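Local coordinates for protein type III effector HopA1 (Pseudomonas syringae pv. tomato str. DC3000, PDB 4RSX) that is of unknown biochemical activity but, as a type III secretion effector, is probably delivered by the bacterium into host plant cells, at residues F8-H12 against L238-L242; M27-Y33 against G214-S218; G63-Q69 against F96-K102. All blocks are in the same frame, centred on the assembly; numbering follows the deposited sequence.

Contact 1 (F8-H12 against L238-L242)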
loop_
_atom_site.group_PDB
_atom_site.type_symbol
_atom_site.label_atom_id
_atom_site.label_comp_id
_atom_site.label_asym_id
_atom_site.label_seq_id
_atom_site.Cartn_x
_atom_site.Cartn_y
_atom_site.Cartn_z
ATOM N N PHE A 8 16.917 -0.834 -4.339
ATOM C CA PHE A 8 17.639 -2.030 -3.967
ATOM C C PHE A 8 18.423 -1.823 -2.673
ATOM O O PHE A 8 18.473 -2.724 -1.814
ATOM C CB PHE A 8 18.580 -2.488 -5.078
ATOM C CG PHE A 8 19.279 -3.760 -4.742
ATOM C CD1 PHE A 8 18.723 -4.978 -5.106
ATOM C CD2 PHE A 8 20.454 -3.753 -3.981
ATOM C CE1 PHE A 8 19.339 -6.172 -4.750
ATOM C CE2 PHE A 8 21.069 -4.935 -3.622
ATOM C CZ PHE A 8 20.511 -6.156 -4.016
ATOM N N ASN A 9 19.052 -0.658 -2.533
ATOM C CA ASN A 9 19.838 -0.374 -1.326
ATOM C C ASN A 9 19.025 -0.401 -0.026
ATOM O O ASN A 9 19.543 -0.801 1.019
ATOM C CB ASN A 9 20.616 0.954 -1.450
ATOM C CG ASN A 9 21.711 0.910 -2.528
ATOM O OD1 ASN A 9 22.234 -0.161 -2.876
ATOM N ND2 ASN A 9 22.064 2.086 -3.059
ATOM N N SER A 10 17.765 0.031 -0.067
ATOM C CA SER A 10 16.932 -0.035 1.152
ATOM C C SER A 10 16.514 -1.482 1.420
ATOM O O SER A 10 16.384 -1.899 2.566
ATOM C CB SER A 10 15.689 0.857 1.047
ATOM O OG SER A 10 14.710 0.273 0.186
ATOM N N PHE A 11 16.311 -2.242 0.348
ATOM C CA PHE A 11 16.056 -3.674 0.446
ATOM C C PHE A 11 17.275 -4.392 1.021
ATOM O O PHE A 11 17.153 -5.237 1.915
ATOM C CB PHE A 11 15.711 -4.229 -0.941
ATOM C CG PHE A 11 15.468 -5.722 -0.969
ATOM C CD1 PHE A 11 14.377 -6.276 -0.317
ATOM C CD2 PHE A 11 16.330 -6.565 -1.656
ATOM C CE1 PHE A 11 14.144 -7.652 -0.343
ATOM C CE2 PHE A 11 16.106 -7.947 -1.685
ATOM C CZ PHE A 11 15.008 -8.486 -1.024
ATOM N N HIS A 12 18.456 -4.053 0.518
ATOM C CA HIS A 12 19.679 -4.680 1.012
ATOM C C HIS A 12 19.939 -4.381 2.498
ATOM O O HIS A 12 20.306 -5.274 3.264
ATOM C CB HIS A 12 20.885 -4.279 0.153
ATOM C CG HIS A 12 22.138 -5.011 0.507
ATOM N ND1 HIS A 12 22.531 -6.170 -0.128
ATOM C CD2 HIS A 12 23.079 -4.764 1.451
ATOM C CE1 HIS A 12 23.668 -6.595 0.396
ATOM N NE2 HIS A 12 24.021 -5.761 1.356
ATOM N N LEU A 238 20.662 -12.540 -2.519
ATOM C CA LEU A 238 19.510 -11.641 -2.596
ATOM C C LEU A 238 19.006 -11.444 -4.024
ATOM O O LEU A 238 17.812 -11.615 -4.302
ATOM C CB LEU A 238 19.872 -10.282 -2.015
ATOM C CG LEU A 238 19.824 -10.223 -0.497
ATOM C CD1 LEU A 238 20.471 -8.933 0.018
ATOM C CD2 LEU A 238 18.387 -10.334 -0.031
ATOM N N LYS A 239 19.914 -11.070 -4.920
ATOM C CA LYS A 239 19.573 -10.886 -6.322
ATOM C C LYS A 239 19.049 -12.170 -6.945
ATOM O O LYS A 239 18.089 -12.146 -7.719
ATOM C CB LYS A 239 20.784 -10.368 -7.098
ATOM C CG LYS A 239 21.203 -8.968 -6.666
ATOM C CD LYS A 239 22.198 -8.351 -7.654
ATOM C CE LYS A 239 22.520 -6.906 -7.279
ATOM N NZ LYS A 239 21.464 -5.964 -7.716
ATOM N N LEU A 240 19.672 -13.294 -6.611
ATOM C CA LEU A 240 19.208 -14.586 -7.116
ATOM C C LEU A 240 17.838 -14.922 -6.542
ATOM O O LEU A 240 16.968 -15.400 -7.254
ATOM C CB LEU A 240 20.186 -15.690 -6.741
ATOM C CG LEU A 240 20.480 -16.769 -7.775
ATOM C CD1 LEU A 240 19.210 -17.512 -8.178
ATOM C CD2 LEU A 240 21.184 -16.162 -8.996
ATOM N N SER A 241 17.655 -14.681 -5.247
ATOM C CA SER A 241 16.365 -14.919 -4.609
ATOM C C SER A 241 15.268 -14.031 -5.196
ATOM O O SER A 241 14.124 -14.485 -5.358
ATOM C CB SER A 241 16.462 -14.735 -3.098
ATOM O OG SER A 241 15.182 -14.873 -2.485
ATOM N N LEU A 242 15.605 -12.783 -5.527
ATOM C CA LEU A 242 14.651 -11.926 -6.221
ATOM C C LEU A 242 14.243 -12.526 -7.577
ATOM O O LEU A 242 13.044 -12.715 -7.843
ATOM C CB LEU A 242 15.187 -10.508 -6.385
ATOM C CG LEU A 242 15.194 -9.617 -5.138
ATOM C CD1 LEU A 242 16.021 -8.369 -5.391
ATOM C CD2 LEU A 242 13.786 -9.224 -4.744
#
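F8, F11 and H12 of the N-terminal helix 2-19 face L238, K239 and L242 of the C-terminal helix 234-245. This is a helix-helix packing that ties the two ends of the chain together. The local axes cross at 108°, close to perpendicular. They stay 12.3 Å apart at closest approach, so only side chains bridge the gap and no hydrogen bond spans it.

The polar part is a cation-pi contact. K239 NZ sits 3.8 Å from the centroid of the F8 ring, over one face and shifted toward the rim. The lysine side chain crosses F8 at about a right angle, with CG and CE also near F8 CE1 and CZ. A bend at its last torsion (chi4 -80°) turns the ammonium group over the ring. The same NZ forms a salt bridge with D250 and a hydrogen bond to P249 O. The ammonium group thus has an anion, a carbonyl and a ring face as neighbours, and these C-terminal partners probably help hold it above F8.

The apolar part is built on two leucines one helical turn apart. L242 CD1 touches both phenylalanines. It meets the edge of F8 at CE1 (4.0 Å) and lies 3.7 Å from F11 CE2. L238 CD2 approaches that same F11 CE2, also at 3.7 Å, as the two side chains slide past each other in opposite directions. F11 has CG anti to its N (chi1 178°), which sends the ring out toward the leucines. V222 and I223 of helix 215-228 also touch F11, and P252 touches both phenylalanines.

H12 ends the row at a more exposed place. Its ring meets the other leucine branch obliquely, with ND1 3.4 Å from L238 CD1.

Contact 2 (M27-Y33 against G214-S218)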
loop_
_atom_site.group_PDB
_atom_site.type_symbol
_atom_site.label_atom_id
_atom_site.label_comp_id
_atom_site.label_asym_id
_atom_site.label_seq_id
_atom_site.Cartn_x
_atom_site.Cartn_y
_atom_site.Cartn_z
ATOM N N MET A 27 8.484 -14.090 9.979
ATOM C CA MET A 27 7.823 -13.054 10.773
ATOM C C MET A 27 8.811 -12.047 11.384
ATOM O O MET A 27 8.536 -10.838 11.414
ATOM C CB MET A 27 6.969 -13.688 11.873
ATOM C CG MET A 27 6.015 -12.728 12.558
ATOM S SD MET A 27 4.821 -12.017 11.402
ATOM C CE MET A 27 4.132 -13.496 10.670
ATOM N N ASP A 28 9.954 -12.537 11.862
ATOM C CA ASP A 28 10.996 -11.651 12.375
ATOM C C ASP A 28 11.403 -10.668 11.285
ATOM O O ASP A 28 11.407 -9.448 11.492
ATOM C CB ASP A 28 12.231 -12.448 12.800
ATOM C CG ASP A 28 12.012 -13.231 14.069
ATOM O OD1 ASP A 28 11.212 -12.774 14.914
ATOM O OD2 ASP A 28 12.644 -14.304 14.212
ATOM N N ILE A 29 11.733 -11.220 10.118
ATOM C CA ILE A 29 12.152 -10.417 8.984
ATOM C C ILE A 29 11.073 -9.400 8.653
ATOM O O ILE A 29 11.365 -8.228 8.425
ATOM C CB ILE A 29 12.473 -11.309 7.775
ATOM C CG1 ILE A 29 13.641 -12.235 8.133
ATOM C CG2 ILE A 29 12.771 -10.462 6.538
ATOM C CD1 ILE A 29 13.882 -13.345 7.144
ATOM N N TYR A 30 9.821 -9.846 8.687
ATOM C CA TYR A 30 8.673 -8.994 8.395
ATOM C C TYR A 30 8.479 -7.843 9.407
ATOM O O TYR A 30 8.084 -6.724 9.027
ATOM C CB TYR A 30 7.417 -9.870 8.319
ATOM C CG TYR A 30 6.141 -9.107 8.104
ATOM C CD1 TYR A 30 5.960 -8.327 6.966
ATOM C CD2 TYR A 30 5.103 -9.176 9.031
ATOM C CE1 TYR A 30 4.782 -7.625 6.758
ATOM C CE2 TYR A 30 3.915 -8.481 8.834
ATOM C CZ TYR A 30 3.758 -7.711 7.692
ATOM O OH TYR A 30 2.586 -7.011 7.497
ATOM N N LYS A 31 8.744 -8.111 10.688
ATOM C CA LYS A 31 8.556 -7.084 11.715
ATOM C C LYS A 31 9.487 -5.889 11.525
ATOM O O LYS A 31 9.128 -4.771 11.885
ATOM C CB LYS A 31 8.699 -7.667 13.121
ATOM C CG LYS A 31 7.485 -8.500 13.571
ATOM C CD LYS A 31 7.698 -9.085 14.979
ATOM C CE LYS A 31 6.529 -9.979 15.391
ATOM N NZ LYS A 31 6.886 -10.894 16.519
ATOM N N ILE A 32 10.668 -6.123 10.950
ATOM C CA ILE A 32 11.573 -5.022 10.609
ATOM C C ILE A 32 10.921 -4.045 9.620
ATOM O O ILE A 32 11.048 -2.829 9.768
ATOM C CB ILE A 32 12.910 -5.519 10.031
ATOM C CG1 ILE A 32 13.595 -6.480 11.010
ATOM C CG2 ILE A 32 13.821 -4.340 9.726
ATOM C CD1 ILE A 32 14.709 -7.289 10.378
ATOM N N TYR A 33 10.228 -4.585 8.620
ATOM C CA TYR A 33 9.447 -3.781 7.671
ATOM C C TYR A 33 8.303 -3.041 8.363
ATOM O O TYR A 33 8.037 -1.879 8.047
ATOM C CB TYR A 33 8.864 -4.686 6.576
ATOM C CG TYR A 33 7.958 -3.985 5.592
ATOM C CD1 TYR A 33 8.460 -3.497 4.403
ATOM C CD2 TYR A 33 6.600 -3.819 5.846
ATOM C CE1 TYR A 33 7.650 -2.872 3.496
ATOM C CE2 TYR A 33 5.783 -3.173 4.945
ATOM C CZ TYR A 33 6.317 -2.710 3.768
ATOM O OH TYR A 33 5.528 -2.073 2.849
ATOM N N GLY A 214 0.728 -9.370 0.491
ATOM C CA GLY A 214 1.130 -8.004 0.800
ATOM C C GLY A 214 2.618 -7.743 0.554
ATOM O O GLY A 214 3.450 -8.643 0.673
ATOM N N HIS A 215 2.956 -6.500 0.224
ATOM C CA HIS A 215 4.304 -6.173 -0.228
ATOM C C HIS A 215 5.399 -6.512 0.796
ATOM O O HIS A 215 6.439 -7.093 0.436
ATOM C CB HIS A 215 4.386 -4.698 -0.615
ATOM C CG HIS A 215 5.773 -4.232 -0.886
ATOM N ND1 HIS A 215 6.387 -4.388 -2.112
ATOM C CD2 HIS A 215 6.686 -3.639 -0.080
ATOM C CE1 HIS A 215 7.611 -3.899 -2.051
ATOM N NE2 HIS A 215 7.820 -3.440 -0.831
ATOM N N GLY A 216 5.167 -6.154 2.060
ATOM C CA GLY A 216 6.099 -6.460 3.141
ATOM C C GLY A 216 6.395 -7.942 3.335
ATOM O O GLY A 216 7.566 -8.340 3.460
ATOM N N MET A 217 5.356 -8.771 3.363
ATOM C CA MET A 217 5.567 -10.191 3.624
ATOM C C MET A 217 6.202 -10.876 2.422
ATOM O O MET A 217 7.032 -11.784 2.585
ATOM C CB MET A 217 4.260 -10.894 4.048
ATOM C CG MET A 217 4.445 -12.362 4.502
ATOM S SD MET A 217 5.652 -12.618 5.861
ATOM C CE MET A 217 4.667 -12.149 7.279
ATOM N N SER A 218 5.835 -10.442 1.215
ATOM C CA SER A 218 6.404 -11.058 0.020
ATOM C C SER A 218 7.904 -10.791 -0.083
ATOM O O SER A 218 8.684 -11.703 -0.388
ATOM C CB SER A 218 5.683 -10.622 -1.260
ATOM O OG SER A 218 6.007 -9.296 -1.623
#
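The carbonyl O of H215, whose ring meets Y33 across the contact, accepts a hydrogen bond from S218 OG at 3.0 Å. The donor stands above the carbonyl plane, not on a lone pair. This bond lies inside the first turn of helix 215-228, where S218 N also bonds to G214 O. No hydrogen bond joins M27-Y33 to G214-S218. The imidazole of H215 is held from elsewhere, by NE2 on L193 O. It turns its edge to the tyrosine, with CD2 3.5 Å from Y33 OH, and the two ring planes stand 53° apart.

G216 fits closely against both tyrosines. Its CA lies over the centre of the Y33 ring, 3.6 Å from the centroid, in a CH-pi contact almost along the ring normal. Its carbonyl carbon meets the edge of Y30 at CD1 (3.7 Å). With no side chain on G216, both rings come right up to its backbone. The contact is thus a close helix-helix packing at a glycine, joining helix 26-35 to the N-terminal turn of helix 215-228. G214 is the N-cap residue of that turn.

M217 covers one face of Y30. Its chain bends at chi2 (56°) and again at chi3, which folds CE back over the tyrosine face. CE is 3.8 Å from the Y30 centroid, a second CH-pi contact. SD is farther out, in an oblique Met-aromatic contact at 4.7 Å from the same centroid. Nearer the surface, at the exposed M27, the two methionines meet by their methyl groups, M27 CE to M217 CE at 3.7 Å. On the inner side, I29 continues the packing onto A220 and I223, and the Y33 ring meets W14.

Contact 3 (G63-Q69 against F96-K102)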
loop_
_atom_site.group_PDB
_atom_site.type_symbol
_atom_site.label_atom_id
_atom_site.label_comp_id
_atom_site.label_asym_id
_atom_site.label_seq_id
_atom_site.Cartn_x
_atom_site.Cartn_y
_atom_site.Cartn_z
ATOM N N GLY A 63 -20.516 6.575 -9.284
ATOM C CA GLY A 63 -19.939 5.317 -9.734
ATOM C C GLY A 63 -19.043 4.633 -8.716
ATOM O O GLY A 63 -18.382 3.641 -9.036
ATOM N N ILE A 64 -19.036 5.149 -7.488
ATOM C CA ILE A 64 -18.184 4.627 -6.421
ATOM C C ILE A 64 -18.995 3.965 -5.305
ATOM O O ILE A 64 -20.096 4.417 -4.979
ATOM C CB ILE A 64 -17.357 5.771 -5.811
ATOM C CG1 ILE A 64 -16.321 6.272 -6.819
ATOM C CG2 ILE A 64 -16.696 5.361 -4.483
ATOM C CD1 ILE A 64 -15.443 5.175 -7.415
ATOM N N GLU A 65 -18.444 2.893 -4.730
ATOM C CA GLU A 65 -18.939 2.313 -3.477
ATOM C C GLU A 65 -17.812 2.175 -2.450
ATOM O O GLU A 65 -16.641 1.993 -2.814
ATOM C CB GLU A 65 -19.610 0.953 -3.726
ATOM C CG GLU A 65 -20.922 1.091 -4.519
ATOM C CD GLU A 65 -21.516 -0.229 -4.958
ATOM O OE1 GLU A 65 -20.959 -1.292 -4.600
ATOM O OE2 GLU A 65 -22.546 -0.197 -5.674
ATOM N N VAL A 66 -18.162 2.285 -1.169
ATOM C CA VAL A 66 -17.200 2.052 -0.095
ATOM C C VAL A 66 -17.659 0.869 0.750
ATOM O O VAL A 66 -18.817 0.807 1.181
ATOM C CB VAL A 66 -17.042 3.292 0.818
ATOM C CG1 VAL A 66 -16.066 2.997 1.954
ATOM C CG2 VAL A 66 -16.609 4.503 0.006
ATOM N N ARG A 67 -16.753 -0.068 0.993
ATOM C CA ARG A 67 -17.091 -1.237 1.782
ATOM C C ARG A 67 -16.030 -1.461 2.840
ATOM O O ARG A 67 -14.844 -1.246 2.583
ATOM C CB ARG A 67 -17.178 -2.467 0.877
ATOM C CG ARG A 67 -18.284 -2.372 -0.147
ATOM C CD ARG A 67 -18.294 -3.561 -1.081
ATOM N NE ARG A 67 -19.538 -3.610 -1.844
ATOM C CZ ARG A 67 -19.708 -4.328 -2.951
ATOM N NH1 ARG A 67 -18.703 -5.047 -3.435
ATOM N NH2 ARG A 67 -20.879 -4.322 -3.574
ATOM N N THR A 68 -16.449 -1.893 4.027
ATOM C CA THR A 68 -15.487 -2.323 5.035
ATOM C C THR A 68 -14.757 -3.553 4.526
ATOM O O THR A 68 -15.313 -4.320 3.733
ATOM C CB THR A 68 -16.156 -2.645 6.398
ATOM O OG1 THR A 68 -15.159 -3.091 7.331
ATOM C CG2 THR A 68 -17.248 -3.721 6.247
ATOM N N GLN A 69 -13.512 -3.725 4.966
ATOM C CA GLN A 69 -12.754 -4.931 4.646
ATOM C C GLN A 69 -12.694 -5.894 5.828
ATOM O O GLN A 69 -11.974 -6.891 5.785
ATOM C CB GLN A 69 -11.332 -4.592 4.182
ATOM C CG GLN A 69 -11.246 -4.051 2.758
ATOM C CD GLN A 69 -9.836 -4.159 2.166
ATOM O OE1 GLN A 69 -9.626 -3.897 0.978
ATOM N NE2 GLN A 69 -8.872 -4.551 2.993
ATOM N N PHE A 96 -9.611 -1.411 7.758
ATOM C CA PHE A 96 -9.500 -0.900 6.390
ATOM C C PHE A 96 -10.848 -0.758 5.690
ATOM O O PHE A 96 -11.758 -1.554 5.915
ATOM C CB PHE A 96 -8.642 -1.836 5.545
ATOM C CG PHE A 96 -7.176 -1.608 5.693
ATOM C CD1 PHE A 96 -6.550 -0.570 5.011
ATOM C CD2 PHE A 96 -6.417 -2.437 6.502
ATOM C CE1 PHE A 96 -5.193 -0.362 5.142
ATOM C CE2 PHE A 96 -5.055 -2.233 6.646
ATOM C CZ PHE A 96 -4.441 -1.196 5.963
ATOM N N TYR A 97 -10.953 0.238 4.816
ATOM C CA TYR A 97 -12.089 0.352 3.911
ATOM C C TYR A 97 -11.587 0.287 2.472
ATOM O O TYR A 97 -10.516 0.807 2.152
ATOM C CB TYR A 97 -12.815 1.675 4.139
ATOM C CG TYR A 97 -13.434 1.806 5.511
ATOM C CD1 TYR A 97 -14.780 1.557 5.703
ATOM C CD2 TYR A 97 -12.675 2.188 6.612
ATOM C CE1 TYR A 97 -15.370 1.682 6.952
ATOM C CE2 TYR A 97 -13.247 2.305 7.875
ATOM C CZ TYR A 97 -14.601 2.048 8.032
ATOM O OH TYR A 97 -15.203 2.159 9.264
ATOM N N ARG A 98 -12.340 -0.356 1.593
ATOM C CA ARG A 98 -11.973 -0.281 0.189
ATOM C C ARG A 98 -12.916 0.641 -0.534
ATOM O O ARG A 98 -14.089 0.773 -0.167
ATOM C CB ARG A 98 -11.896 -1.651 -0.495
ATOM C CG ARG A 98 -13.071 -2.560 -0.247
ATOM C CD ARG A 98 -12.933 -3.842 -1.068
ATOM N NE ARG A 98 -11.628 -4.481 -0.894
ATOM C CZ ARG A 98 -11.120 -5.371 -1.742
ATOM N NH1 ARG A 98 -11.808 -5.719 -2.821
ATOM N NH2 ARG A 98 -9.927 -5.911 -1.516
ATOM N N ILE A 99 -12.365 1.311 -1.537
ATOM C CA ILE A 99 -13.113 2.188 -2.411
ATOM C C ILE A 99 -13.152 1.500 -3.762
ATOM O O ILE A 99 -12.106 1.285 -4.377
ATOM C CB ILE A 99 -12.353 3.496 -2.578
ATOM C CG1 ILE A 99 -12.037 4.093 -1.201
ATOM C CG2 ILE A 99 -13.131 4.463 -3.464
ATOM C CD1 ILE A 99 -10.971 5.203 -1.244
ATOM N N ILE A 100 -14.345 1.148 -4.227
ATOM C CA ILE A 100 -14.481 0.368 -5.452
ATOM C C ILE A 100 -15.414 1.049 -6.447
ATOM O O ILE A 100 -16.343 1.766 -6.050
ATOM C CB ILE A 100 -15.024 -1.053 -5.163
ATOM C CG1 ILE A 100 -16.504 -0.994 -4.792
ATOM C CG2 ILE A 100 -14.239 -1.712 -4.041
ATOM C CD1 ILE A 100 -17.047 -2.323 -4.331
ATOM N N PRO A 101 -15.167 0.830 -7.750
ATOM C CA PRO A 101 -16.132 1.320 -8.742
ATOM C C PRO A 101 -17.379 0.464 -8.642
ATOM O O PRO A 101 -17.270 -0.727 -8.287
ATOM C CB PRO A 101 -15.436 1.059 -10.078
ATOM C CG PRO A 101 -14.536 -0.159 -9.794
ATOM C CD PRO A 101 -14.065 0.059 -8.361
ATOM N N LYS A 102 -18.531 1.068 -8.932
ATOM C CA LYS A 102 -19.822 0.384 -8.950
ATOM C C LYS A 102 -19.766 -0.882 -9.810
ATOM O O LYS A 102 -20.243 -1.951 -9.412
ATOM C CB LYS A 102 -20.884 1.359 -9.478
ATOM C CG LYS A 102 -22.302 0.814 -9.597
ATOM C CD LYS A 102 -23.228 1.920 -10.116
ATOM C CE LYS A 102 -24.579 1.382 -10.581
ATOM N NZ LYS A 102 -25.285 2.373 -11.456
HETATM O O HOH W 1 -13.450 -0.821 8.022
#
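E65 and I100 bond to each other twice through the backbone. E65 N gives to I100 O at 2.7 Å and I100 N returns to E65 O at 2.8 Å, both nearly straight. R67 and R98 form the next such pair. The ladder is extended by K102 N to G63 O at one end and by Q69 N to F96 O at the other.

A side-chain bond reinforces the Q69 end. R98 NE donates to Q69 OE1 at 2.8 Å, with the oxygen in the guanidinium plane and the amide turned 49° from it. R98 NH2 adds a weak bond to the same oxygen. The arginine reaches back because its CG lies between N and the carbonyl carbon (chi1 48°) and the chain bends again at chi3.

One water also joins the strands there. It donates to F96 O at 2.8 Å, pairs with T68 OG1, and rests over the centre of the Y97 ring. T68 OG1 is bonded to D70 N as well.

These are two antiparallel strands of a seven-stranded antiparallel sheet, with 64-68 at its edge. Strand 96-101 pairs on its other side with 140-146, through Y97 with V145 and I99 with G143.

E65, R67, R98 and I100 share one face. I100 CD1 lies over the face of the R67 guanidinium, 3.3 Å from NH1. R67 NH2 also faces E65 OE1 at 3.2 Å, a salt bridge of charges alone, since the oxygen is well out of the guanidinium plane.

V66, I99, T68 and Y97 line the other face. There V66, T68 and Y97 meet helix 82-88, while I99 rests on helix 123-136. I64 CG2 packs on I99 CG2 at 3.8 Å.

Overall arrangement
Contacts 1 and 2 lie on the same side of the chain's centre, about 14 Å apart between centres. Contact 3 lies on the opposite side, about 34 Å from contact 1 and 26 Å from contact 2. The first two join successive N-terminal helices, 2-19 and 26-35, to successive late helices, 234-245 and 215-228. Neither has a hydrogen bond across it. Contact 1 is mostly buried and rests on leucine, phenylalanine and one cation-pi pair. Contact 2 is partly buried and uses glycine and methionine against tyrosines. Contact 3, at the sheet edge, is held by backbone bonds, with one buried, largely apolar face and one more polar face.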